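Local structure of angiotensin-converting enzyme (Anopheles gambiae, 6S1Y) at residues 329-334 and 340-345. The protein is a mosquito angiotensin-converting enzyme, a zinc metallopeptidase that probably cleaves dipeptides from the carboxyl end of peptide substrates. Residues are numbered along the deposited sequence; the frame is centred on the assembly and turned at random.
Sequences SAWDFF and RIKQCT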
ATOM      1  N   SER A 329      -7.719   5.778  -3.516  1.00 44.47           N
ATOM      2  CA  SER A 329      -6.816   6.757  -2.925  1.00 45.32           C
ATOM      3  C   SER A 329      -7.542   7.648  -1.936  1.00 43.66           C
ATOM      4  O   SER A 329      -8.765   7.732  -1.923  1.00 44.77           O
ATOM      5  CB  SER A 329      -6.149   7.618  -4.004  1.00 45.81           C
ATOM      6  OG  SER A 329      -7.109   8.127  -4.887  1.00 46.55           O
ATOM      7  N   ALA A 330      -6.762   8.321  -1.106  1.00 45.91           N
ATOM      8  CA  ALA A 330      -7.275   9.197  -0.069  1.00 44.18           C
ATOM      9  C   ALA A 330      -6.509  10.511  -0.102  1.00 46.97           C
ATOM     10  O   ALA A 330      -5.272  10.514  -0.046  1.00 46.90           O
ATOM     11  CB  ALA A 330      -7.165   8.524   1.303  1.00 44.47           C
ATOM     12  N   TRP A 331      -7.254  11.631  -0.152  1.00 46.96           N
ATOM     13  CA  TRP A 331      -6.712  12.930  -0.528  1.00 46.27           C
ATOM     14  C   TRP A 331      -6.873  13.964   0.574  1.00 45.87           C
ATOM     15  O   TRP A 331      -7.938  14.095   1.170  1.00 46.36           O
ATOM     16  CB  TRP A 331      -7.394  13.455  -1.789  1.00 47.25           C
ATOM     17  CG  TRP A 331      -7.063  12.671  -3.013  1.00 46.64           C
ATOM     18  CD1 TRP A 331      -7.441  11.390  -3.294  1.00 45.92           C
ATOM     19  CD2 TRP A 331      -6.291  13.121  -4.131  1.00 46.75           C
ATOM     20  NE1 TRP A 331      -6.947  11.015  -4.524  1.00 46.80           N
ATOM     21  CE2 TRP A 331      -6.227  12.056  -5.049  1.00 46.90           C
ATOM     22  CE3 TRP A 331      -5.638  14.318  -4.437  1.00 47.42           C
ATOM     23  CZ2 TRP A 331      -5.542  12.151  -6.260  1.00 49.34           C
ATOM     24  CZ3 TRP A 331      -4.947  14.411  -5.643  1.00 51.04           C
ATOM     25  CH2 TRP A 331      -4.909  13.338  -6.540  1.00 51.41           C
ATOM     26  N   ASP A 332      -5.802  14.715   0.809  1.00 48.82           N
ATOM     27  CA  ASP A 332      -5.753  15.820   1.757  1.00 49.39           C
ATOM     28  C   ASP A 332      -5.613  17.115   0.966  1.00 52.19           C
ATOM     29  O   ASP A 332      -4.637  17.293   0.217  1.00 52.24           O
ATOM     30  CB  ASP A 332      -4.570  15.650   2.713  1.00 50.51           C
ATOM     31  CG  ASP A 332      -4.546  16.715   3.813  1.00 55.60           C
ATOM     32  OD1 ASP A 332      -5.486  17.552   3.857  1.00 52.25           O
ATOM     33  OD2 ASP A 332      -3.591  16.706   4.639  1.00 55.16           O
ATOM     34  N   PHE A 333      -6.579  18.018   1.120  1.00 51.32           N
ATOM     35  CA  PHE A 333      -6.564  19.266   0.358  1.00 54.11           C
ATOM     36  C   PHE A 333      -6.026  20.433   1.167  1.00 54.61           C
ATOM     37  O   PHE A 333      -6.140  21.579   0.731  1.00 54.97           O
ATOM     38  CB  PHE A 333      -7.955  19.576  -0.187  1.00 51.34           C
ATOM     39  CG  PHE A 333      -8.388  18.622  -1.264  1.00 51.73           C
ATOM     40  CD1 PHE A 333      -9.056  17.451  -0.948  1.00 50.80           C
ATOM     41  CD2 PHE A 333      -8.083  18.877  -2.583  1.00 51.90           C
ATOM     42  CE1 PHE A 333      -9.434  16.571  -1.930  1.00 50.95           C
ATOM     43  CE2 PHE A 333      -8.446  18.000  -3.572  1.00 52.63           C
ATOM     44  CZ  PHE A 333      -9.122  16.839  -3.249  1.00 52.47           C
ATOM     45  N   PHE A 334      -5.429  20.160   2.327  1.00 54.37           N
ATOM     46  CA  PHE A 334      -4.621  21.153   3.034  1.00 55.68           C
ATOM     47  C   PHE A 334      -5.429  22.418   3.316  1.00 55.98           C
ATOM     48  O   PHE A 334      -4.929  23.536   3.215  1.00 57.82           O
ATOM     49  CB  PHE A 334      -3.343  21.472   2.249  1.00 55.90           C
ATOM     50  CG  PHE A 334      -2.453  20.275   2.045  1.00 57.39           C
ATOM     51  CD1 PHE A 334      -1.512  19.926   2.995  1.00 58.84           C
ATOM     52  CD2 PHE A 334      -2.577  19.481   0.915  1.00 57.59           C
ATOM     53  CE1 PHE A 334      -0.702  18.815   2.819  1.00 57.98           C
ATOM     54  CE2 PHE A 334      -1.773  18.373   0.742  1.00 56.70           C
ATOM     55  CZ  PHE A 334      -0.834  18.045   1.695  1.00 56.99           C
ATOM     56  N   ARG A 340     -10.971  13.631   1.106  1.00 46.39           N
ATOM     57  CA  ARG A 340     -11.791  12.879   0.172  1.00 47.74           C
ATOM     58  C   ARG A 340     -11.157  11.542  -0.185  1.00 46.90           C
ATOM     59  O   ARG A 340      -9.935  11.407  -0.269  1.00 45.55           O
ATOM     60  CB  ARG A 340     -12.037  13.659  -1.129  1.00 48.39           C
ATOM     61  CG  ARG A 340     -12.365  15.114  -0.933  1.00 50.51           C
ATOM     62  CD  ARG A 340     -12.653  15.808  -2.254  1.00 52.39           C
ATOM     63  NE  ARG A 340     -12.415  17.247  -2.152  1.00 54.00           N
ATOM     64  CZ  ARG A 340     -12.492  18.094  -3.170  1.00 53.01           C
ATOM     65  NH1 ARG A 340     -12.815  17.654  -4.372  1.00 50.12           N
ATOM     66  NH2 ARG A 340     -12.236  19.381  -2.979  1.00 54.00           N
ATOM     67  N   ILE A 341     -12.026  10.573  -0.451  1.00 45.71           N
ATOM     68  CA  ILE A 341     -11.633   9.273  -0.963  1.00 45.22           C
ATOM     69  C   ILE A 341     -12.202   9.126  -2.359  1.00 44.56           C
ATOM     70  O   ILE A 341     -13.352   9.505  -2.619  1.00 45.35           O
ATOM     71  CB  ILE A 341     -12.113   8.134  -0.032  1.00 44.64           C
ATOM     72  CG1 ILE A 341     -11.229   8.102   1.215  1.00 45.31           C
ATOM     73  CG2 ILE A 341     -12.133   6.798  -0.774  1.00 43.61           C
ATOM     74  CD1 ILE A 341     -11.688   7.127   2.314  1.00 44.77           C
ATOM     75  N   LYS A 342     -11.400   8.564  -3.252  1.00 42.79           N
ATOM     76  CA  LYS A 342     -11.838   8.171  -4.583  1.00 42.82           C
ATOM     77  C   LYS A 342     -11.608   6.666  -4.665  1.00 44.71           C
ATOM     78  O   LYS A 342     -10.459   6.204  -4.685  1.00 44.07           O
ATOM     79  CB  LYS A 342     -11.072   8.934  -5.663  1.00 42.81           C
ATOM     80  CG  LYS A 342     -11.432   8.536  -7.080  1.00 44.36           C
ATOM     81  CD  LYS A 342     -10.972   9.601  -8.093  1.00 47.17           C
ATOM     82  CE  LYS A 342      -9.479   9.917  -7.976  1.00 47.04           C
ATOM     83  NZ  LYS A 342      -8.620   8.841  -8.530  1.00 47.83           N
ATOM     84  N   GLN A 343     -12.693   5.904  -4.677  1.00 43.62           N
ATOM     85  CA  GLN A 343     -12.619   4.456  -4.652  1.00 44.99           C
ATOM     86  C   GLN A 343     -13.743   3.886  -5.494  1.00 45.80           C
ATOM     87  O   GLN A 343     -14.907   4.276  -5.334  1.00 44.70           O
ATOM     88  CB  GLN A 343     -12.711   3.916  -3.217  1.00 43.95           C
ATOM     89  CG  GLN A 343     -12.494   2.406  -3.123  1.00 43.81           C
ATOM     90  CD  GLN A 343     -12.352   1.913  -1.693  1.00 43.76           C
ATOM     91  OE1 GLN A 343     -12.027   2.671  -0.781  1.00 42.17           O
ATOM     92  NE2 GLN A 343     -12.595   0.618  -1.494  1.00 46.72           N
ATOM     93  N   CYS A 344     -13.394   2.963  -6.384  1.00 45.61           N
ATOM     94  CA  CYS A 344     -14.394   2.276  -7.200  1.00 46.31           C
ATOM     95  C   CYS A 344     -14.870   1.037  -6.439  1.00 45.77           C
ATOM     96  O   CYS A 344     -14.747  -0.106  -6.860  1.00 47.34           O
ATOM     97  CB  CYS A 344     -13.835   1.976  -8.586  1.00 48.30           C
ATOM     98  SG  CYS A 344     -13.353   3.536  -9.465  1.00 47.94           S
ATOM     99  N   THR A 345     -15.474   1.336  -5.288  1.00 45.82           N
ATOM    100  CA  THR A 345     -15.888   0.339  -4.313  1.00 45.92           C
ATOM    101  C   THR A 345     -16.834  -0.710  -4.875  1.00 46.98           C
ATOM    102  O   THR A 345     -17.787  -0.405  -5.597  1.00 46.45           O
ATOM    103  CB  THR A 345     -16.573   1.045  -3.136  1.00 44.29           C
ATOM    104  OG1 THR A 345     -15.800   2.191  -2.751  1.00 43.53           O
ATOM    105  CG2 THR A 345     -16.695   0.105  -1.936  1.00 47.07           C
TER
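Arg340 lays its guanidinium flat on one face of the Phe333 ring, the two planes 26° apart, with Arg340 CZ 3.9 Å from the centroid of the Phe333 ring. Phe333 reaches this stack from just beyond the end of its strand; with CG anti to the carbonyl carbon (chi1 -69°), the rim of its ring comes under the arginine, Phe333 CE1 lying 3.1 Å from Arg340 NE. The arginine chain runs extended from CG to NE, where Asp338 forms a salt bridge, and Trp38 makes a second cation-pi contact. Behind the stack the two strands are tightly laced. Trp331 and Arg340 form one hydrogen-bonded antiparallel pair, in which Trp331 N gives a short bond of 2.7 Å to Arg340 O; Ser329 and Lys342 form the other, Ser329 N lying 3.0 Å from Lys342 O. Between them, the non-hydrogen-bonded pair Ala330 and Ile341 turns to the opposite face, where CB of Ala330 meets CG1 of Ile341 at 4.1 Å and Ala330 packs on Glu358 and His361 of helix 349-368. On the face of Ser329, Trp331 and Lys342 the fit between the two strands is looser: the indole and the bent lysine chain come no closer than 4.4 Å, Trp331 NE1 to Lys342 CE, and Lys342 NZ bonds instead to Val325 O. Trp331, partly exposed, is nonetheless tied in its ring plane, NE1 donating to Ser329 OG over 2.9 Å. That serine also touches the bound glutamyl dipeptide, so the indole is a second-shell group behind a pocket residue. The arrangement is a two-stranded antiparallel beta hairpin, packed beside the HExxH zinc helix in this largely helical peptidase of the angiotensin-converting enzyme family.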